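Enterotoxin SEN variant (Staphylococcus aureus, PDB 6KRY) is probably a superantigen toxin that, as in other staphylococcal enterotoxins, overstimulates T cells by linking MHC class II molecules to T-cell receptors. Local coordinates at residues Y164-F178 with Q186-S198. Numbering follows the deposited sequence.
Sequences YNKDTGNIQKGCIFF and QSFYYDLYNIKGS
Ile176 and Phe178 of strand 173-178 pair antiparallel with Tyr190 and Phe188 of strand 188-191, each pair joined by two backbone hydrogen bonds. Leu192 N adds a bond to Gly174 O. On the face of Cys175 and Asp191, Tyr189 CB sits over the centre of the Phe177 ring, 3.5 Å from its centroid. With chi1 at 78°, Tyr189 CG lies between its backbone N and carbonyl carbon, which puts its ring beside that of Phe177, the ring planes at 34°. On the other face, Phe178 CB lies over a face of the Phe188 ring, offset toward its rim, in a CH-pi contact. Those rings are nearly parallel but slid apart. Phe178 CE1 meets Tyr190 CD2 at 4.0 Å, completing an aromatic cluster. At the end of strand 188-191, Asp191 OD1 accepts from Tyr193 N in an Asx turn, met from above the carboxylate plane. A water links OD1 to Gly174 N, and OD2 accepts from Lys8 N. Tyr164 OH donates to a lone pair of Leu192 O at 2.7 Å, in the carbonyl plane, and also bonds Arg154. The Tyr193 ring lies between Tyr164 and the backbone at Gln172 and Lys173, and its OH bonds Ile163 O. This hairpin belongs to the beta-grasp domain. Strand 188-191 is outermost, and strand 218-225 pairs with the other side of 173-178. Ile176 and Tyr190 pack on helix 146-161, while Tyr164 touches helix 15-26.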
loop_
_atom_site.group_PDB
_atom_site.type_symbol
_atom_site.label_atom_id
_atom_site.label_comp_id
_atom_site.label_asym_id
_atom_site.label_seq_id
_atom_site.Cartn_x
_atom_site.Cartn_y
_atom_site.Cartn_z
ATOM N N TYR A 164 -13.252 7.620 -1.148
ATOM C CA TYR A 164 -13.963 6.330 -0.987
ATOM C C TYR A 164 -15.279 6.445 -0.199
ATOM O O TYR A 164 -16.005 5.462 -0.099
ATOM C CB TYR A 164 -13.048 5.285 -0.332
ATOM C CG TYR A 164 -11.916 4.880 -1.231
ATOM C CD1 TYR A 164 -12.155 4.385 -2.500
ATOM C CD2 TYR A 164 -10.599 5.042 -0.847
ATOM C CE1 TYR A 164 -11.106 4.065 -3.355
ATOM C CE2 TYR A 164 -9.537 4.677 -1.669
ATOM C CZ TYR A 164 -9.792 4.183 -2.924
ATOM O OH TYR A 164 -8.758 3.844 -3.764
ATOM N N ASN A 165 -15.621 7.635 0.281
ATOM C CA ASN A 165 -16.812 7.810 1.138
ATOM C C ASN A 165 -18.095 7.438 0.412
ATOM O O ASN A 165 -18.363 7.928 -0.693
ATOM C CB ASN A 165 -16.949 9.244 1.637
ATOM C CG ASN A 165 -15.915 9.514 2.679
ATOM O OD1 ASN A 165 -16.240 9.580 3.868
ATOM N ND2 ASN A 165 -14.667 9.548 2.244
ATOM N N LYS A 166 -18.905 6.592 1.074
ATOM C CA LYS A 166 -20.131 6.093 0.524
ATOM C C LYS A 166 -21.188 7.196 0.324
ATOM O O LYS A 166 -22.136 6.953 -0.388
ATOM C CB LYS A 166 -20.726 5.018 1.436
ATOM C CG LYS A 166 -21.087 5.503 2.828
ATOM C CD LYS A 166 -21.473 4.385 3.749
ATOM C CE LYS A 166 -21.430 4.783 5.205
ATOM N NZ LYS A 166 -22.333 5.898 5.504
ATOM N N ASP A 167 -21.033 8.357 0.958
ATOM C CA ASP A 167 -22.066 9.398 0.859
ATOM C C ASP A 167 -21.483 10.665 0.229
ATOM O O ASP A 167 -22.034 11.742 0.367
ATOM C CB ASP A 167 -22.687 9.720 2.214
ATOM C CG ASP A 167 -21.719 9.532 3.358
ATOM O OD1 ASP A 167 -20.532 9.937 3.193
ATOM O OD2 ASP A 167 -22.146 8.920 4.384
ATOM N N THR A 168 -20.401 10.496 -0.528
ATOM C CA THR A 168 -19.941 11.546 -1.411
ATOM C C THR A 168 -19.911 11.004 -2.852
ATOM O O THR A 168 -19.594 9.830 -3.109
ATOM C CB THR A 168 -18.613 12.070 -0.859
ATOM O OG1 THR A 168 -18.248 13.301 -1.465
ATOM C CG2 THR A 168 -17.501 11.098 -1.117
ATOM N N GLY A 169 -20.190 11.871 -3.830
ATOM C CA GLY A 169 -20.185 11.430 -5.233
ATOM C C GLY A 169 -19.593 12.436 -6.197
ATOM O O GLY A 169 -19.771 12.300 -7.404
ATOM N N ASN A 170 -18.837 13.412 -5.691
ATOM C CA ASN A 170 -18.306 14.481 -6.553
ATOM C C ASN A 170 -17.021 14.018 -7.268
ATOM O O ASN A 170 -16.723 14.534 -8.319
ATOM C CB ASN A 170 -18.076 15.757 -5.761
ATOM C CG ASN A 170 -17.098 15.469 -4.663
ATOM O OD1 ASN A 170 -17.249 14.458 -3.970
ATOM N ND2 ASN A 170 -16.065 16.293 -4.568
ATOM N N ILE A 171 -16.237 13.108 -6.682
ATOM C CA ILE A 171 -15.170 12.395 -7.465
ATOM C C ILE A 171 -15.697 11.029 -7.922
ATOM O O ILE A 171 -16.087 10.240 -7.078
ATOM C CB ILE A 171 -13.881 12.263 -6.636
ATOM C CG1 ILE A 171 -13.348 13.614 -6.133
ATOM C CG2 ILE A 171 -12.830 11.501 -7.419
ATOM C CD1 ILE A 171 -13.083 14.609 -7.225
ATOM N N GLN A 172 -15.717 10.755 -9.238
ATOM C CA GLN A 172 -16.240 9.492 -9.766
ATOM C C GLN A 172 -15.144 8.595 -10.321
ATOM O O GLN A 172 -15.348 7.387 -10.418
ATOM C CB GLN A 172 -17.295 9.727 -10.856
ATOM C CG GLN A 172 -18.687 9.996 -10.294
ATOM C CD GLN A 172 -19.196 8.860 -9.434
ATOM O OE1 GLN A 172 -19.091 7.684 -9.799
ATOM N NE2 GLN A 172 -19.759 9.218 -8.279
ATOM N N LYS A 173 -14.034 9.184 -10.773
ATOM C CA LYS A 173 -12.972 8.399 -11.336
ATOM C C LYS A 173 -11.643 9.036 -10.903
ATOM O O LYS A 173 -11.571 10.236 -10.557
ATOM C CB LYS A 173 -13.001 8.341 -12.871
ATOM C CG LYS A 173 -14.266 7.748 -13.502
ATOM C CD LYS A 173 -14.212 7.610 -15.020
ATOM C CE LYS A 173 -15.308 6.704 -15.563
ATOM N NZ LYS A 173 -15.239 6.614 -17.038
ATOM N N GLY A 174 -10.597 8.220 -10.936
ATOM C CA GLY A 174 -9.298 8.765 -10.612
ATOM C C GLY A 174 -8.205 7.740 -10.751
ATOM O O GLY A 174 -8.425 6.541 -10.642
ATOM N N CYS A 175 -6.980 8.240 -10.888
ATOM C CA CYS A 175 -5.860 7.358 -10.957
ATOM C C CYS A 175 -4.591 8.051 -10.409
ATOM O O CYS A 175 -4.510 9.269 -10.276
ATOM C CB CYS A 175 -5.657 6.850 -12.366
ATOM S SG CYS A 175 -5.234 8.163 -13.538
ATOM N N ILE A 176 -3.627 7.203 -10.075
ATOM C CA ILE A 176 -2.361 7.585 -9.497
ATOM C C ILE A 176 -1.254 7.027 -10.385
ATOM O O ILE A 176 -1.167 5.862 -10.608
ATOM C CB ILE A 176 -2.240 7.127 -8.038
ATOM C CG1 ILE A 176 -0.871 7.549 -7.523
ATOM C CG2 ILE A 176 -2.490 5.634 -7.857
ATOM C CD1 ILE A 176 -0.641 7.352 -6.053
ATOM N N PHE A 177 -0.425 7.945 -10.903
ATOM C CA PHE A 177 0.657 7.646 -11.800
ATOM C C PHE A 177 1.998 7.798 -11.093
ATOM O O PHE A 177 2.224 8.792 -10.458
ATOM C CB PHE A 177 0.707 8.666 -12.938
ATOM C CG PHE A 177 0.025 8.219 -14.195
ATOM C CD1 PHE A 177 0.720 7.480 -15.139
ATOM C CD2 PHE A 177 -1.314 8.513 -14.407
ATOM C CE1 PHE A 177 0.086 7.054 -16.300
ATOM C CE2 PHE A 177 -1.943 8.079 -15.559
ATOM C CZ PHE A 177 -1.236 7.367 -16.502
ATOM N N PHE A 178 2.885 6.838 -11.301
ATOM C CA PHE A 178 4.222 6.840 -10.748
ATOM C C PHE A 178 5.181 7.090 -11.905
ATOM O O PHE A 178 5.235 6.263 -12.817
ATOM C CB PHE A 178 4.511 5.514 -10.037
ATOM C CG PHE A 178 3.612 5.274 -8.848
ATOM C CD1 PHE A 178 2.368 4.690 -9.001
ATOM C CD2 PHE A 178 4.001 5.681 -7.580
ATOM C CE1 PHE A 178 1.540 4.487 -7.907
ATOM C CE2 PHE A 178 3.163 5.493 -6.489
ATOM C CZ PHE A 178 1.940 4.889 -6.659
ATOM N N GLN A 186 9.509 3.141 -17.572
ATOM C CA GLN A 186 8.173 3.351 -18.074
ATOM C C GLN A 186 7.310 3.696 -16.851
ATOM O O GLN A 186 7.402 3.076 -15.818
ATOM C CB GLN A 186 7.745 2.128 -18.901
ATOM C CG GLN A 186 6.248 1.856 -18.977
ATOM C CD GLN A 186 5.500 2.704 -19.977
ATOM O OE1 GLN A 186 5.862 3.842 -20.272
ATOM N NE2 GLN A 186 4.420 2.152 -20.505
ATOM N N SER A 187 6.521 4.756 -16.967
ATOM C CA SER A 187 5.635 5.135 -15.894
ATOM C C SER A 187 4.511 4.092 -15.802
ATOM O O SER A 187 4.285 3.318 -16.735
ATOM C CB SER A 187 5.123 6.501 -16.153
ATOM O OG SER A 187 4.230 6.462 -17.245
ATOM N N PHE A 188 3.811 4.050 -14.671
ATOM C CA PHE A 188 2.688 3.133 -14.514
ATOM C C PHE A 188 1.684 3.773 -13.566
ATOM O O PHE A 188 2.029 4.716 -12.838
ATOM C CB PHE A 188 3.145 1.783 -13.961
ATOM C CG PHE A 188 3.870 1.864 -12.640
ATOM C CD1 PHE A 188 5.208 2.190 -12.593
ATOM C CD2 PHE A 188 3.201 1.636 -11.442
ATOM C CE1 PHE A 188 5.883 2.258 -11.382
ATOM C CE2 PHE A 188 3.874 1.700 -10.234
ATOM C CZ PHE A 188 5.214 1.991 -10.206
ATOM N N TYR A 189 0.451 3.265 -13.602
ATOM C CA TYR A 189 -0.583 3.832 -12.821
ATOM C C TYR A 189 -1.436 2.733 -12.180
ATOM O O TYR A 189 -1.401 1.591 -12.610
ATOM C CB TYR A 189 -1.416 4.792 -13.670
ATOM C CG TYR A 189 -2.428 4.162 -14.600
ATOM C CD1 TYR A 189 -2.113 3.881 -15.923
ATOM C CD2 TYR A 189 -3.720 3.891 -14.174
ATOM C CE1 TYR A 189 -3.054 3.332 -16.787
ATOM C CE2 TYR A 189 -4.665 3.339 -15.019
ATOM C CZ TYR A 189 -4.339 3.083 -16.338
ATOM O OH TYR A 189 -5.287 2.565 -17.173
ATOM N N TYR A 190 -2.139 3.122 -11.109
ATOM C CA TYR A 190 -3.231 2.364 -10.550
ATOM C C TYR A 190 -4.524 3.178 -10.682
ATOM O O TYR A 190 -4.515 4.415 -10.561
ATOM C CB TYR A 190 -2.994 2.052 -9.074
ATOM C CG TYR A 190 -1.805 1.180 -8.763
ATOM C CD1 TYR A 190 -1.523 0.044 -9.510
ATOM C CD2 TYR A 190 -1.007 1.439 -7.666
ATOM C CE1 TYR A 190 -0.428 -0.757 -9.234
ATOM C CE2 TYR A 190 0.074 0.636 -7.355
ATOM C CZ TYR A 190 0.359 -0.480 -8.133
ATOM O OH TYR A 190 1.410 -1.300 -7.837
ATOM N N ASP A 191 -5.624 2.471 -10.925
ATOM C CA ASP A 191 -6.923 3.040 -10.932
ATOM C C ASP A 191 -7.456 2.961 -9.502
ATOM O O ASP A 191 -7.599 1.867 -8.954
ATOM C CB ASP A 191 -7.780 2.274 -11.936
ATOM C CG ASP A 191 -9.257 2.614 -12.002
ATOM O OD1 ASP A 191 -9.756 3.390 -11.128
ATOM O OD2 ASP A 191 -9.932 2.075 -12.952
ATOM N N LEU A 192 -7.785 4.116 -8.929
ATOM C CA LEU A 192 -8.249 4.245 -7.562
ATOM C C LEU A 192 -9.531 3.458 -7.289
ATOM O O LEU A 192 -9.747 3.062 -6.140
ATOM C CB LEU A 192 -8.463 5.724 -7.211
ATOM C CG LEU A 192 -7.208 6.600 -7.180
ATOM C CD1 LEU A 192 -7.595 8.045 -6.933
ATOM C CD2 LEU A 192 -6.215 6.112 -6.132
ATOM N N TYR A 193 -10.389 3.270 -8.302
ATOM C CA TYR A 193 -11.679 2.638 -8.093
ATOM C C TYR A 193 -11.679 1.217 -8.642
ATOM O O TYR A 193 -12.732 0.620 -8.758
ATOM C CB TYR A 193 -12.763 3.533 -8.692
ATOM C CG TYR A 193 -12.909 4.819 -7.924
ATOM C CD1 TYR A 193 -13.320 4.822 -6.607
ATOM C CD2 TYR A 193 -12.608 6.037 -8.507
ATOM C CE1 TYR A 193 -13.453 6.007 -5.892
ATOM C CE2 TYR A 193 -12.706 7.227 -7.796
ATOM C CZ TYR A 193 -13.139 7.212 -6.491
ATOM O OH TYR A 193 -13.246 8.392 -5.843
ATOM N N ASN A 194 -10.512 0.712 -9.038
ATOM C CA ASN A 194 -10.364 -0.646 -9.534
ATOM C C ASN A 194 -9.771 -1.499 -8.405
ATOM O O ASN A 194 -8.610 -1.857 -8.446
ATOM C CB ASN A 194 -9.460 -0.735 -10.757
ATOM C CG ASN A 194 -9.368 -2.134 -11.336
ATOM O OD1 ASN A 194 -10.288 -2.925 -11.221
ATOM N ND2 ASN A 194 -8.218 -2.481 -11.890
ATOM N N ILE A 195 -10.618 -1.855 -7.446
ATOM C CA ILE A 195 -10.258 -2.647 -6.277
ATOM C C ILE A 195 -10.898 -4.034 -6.392
ATOM O O ILE A 195 -12.061 -4.176 -6.705
ATOM C CB ILE A 195 -10.716 -1.951 -4.991
ATOM C CG1 ILE A 195 -10.308 -0.479 -4.960
ATOM C CG2 ILE A 195 -10.182 -2.697 -3.780
ATOM C CD1 ILE A 195 -8.839 -0.288 -4.787
ATOM N N LYS A 196 -10.112 -5.069 -6.127
ATOM C CA LYS A 196 -10.618 -6.445 -6.282
ATOM C C LYS A 196 -11.287 -6.892 -4.979
ATOM O O LYS A 196 -10.784 -6.621 -3.876
ATOM C CB LYS A 196 -9.486 -7.379 -6.712
ATOM C CG LYS A 196 -8.601 -6.816 -7.820
ATOM C CD LYS A 196 -9.315 -6.163 -9.035
ATOM C CE LYS A 196 -9.093 -6.905 -10.341
ATOM N NZ LYS A 196 -9.880 -8.166 -10.359
ATOM N N GLY A 197 -12.454 -7.538 -5.121
ATOM C CA GLY A 197 -13.151 -8.276 -4.062
ATOM C C GLY A 197 -13.851 -7.394 -3.042
ATOM O O GLY A 197 -14.089 -6.241 -3.293
ATOM N N SER A 198 -14.115 -7.927 -1.835
ATOM C CA SER A 198 -14.968 -7.230 -0.862
ATOM C C SER A 198 -14.360 -7.111 0.549
ATOM O O SER A 198 -14.974 -6.505 1.429
ATOM C CB SER A 198 -16.308 -7.890 -0.824
ATOM O OG SER A 198 -16.179 -9.181 -0.280
HETATM O O HOH W 1 -11.331 5.606 -11.732
#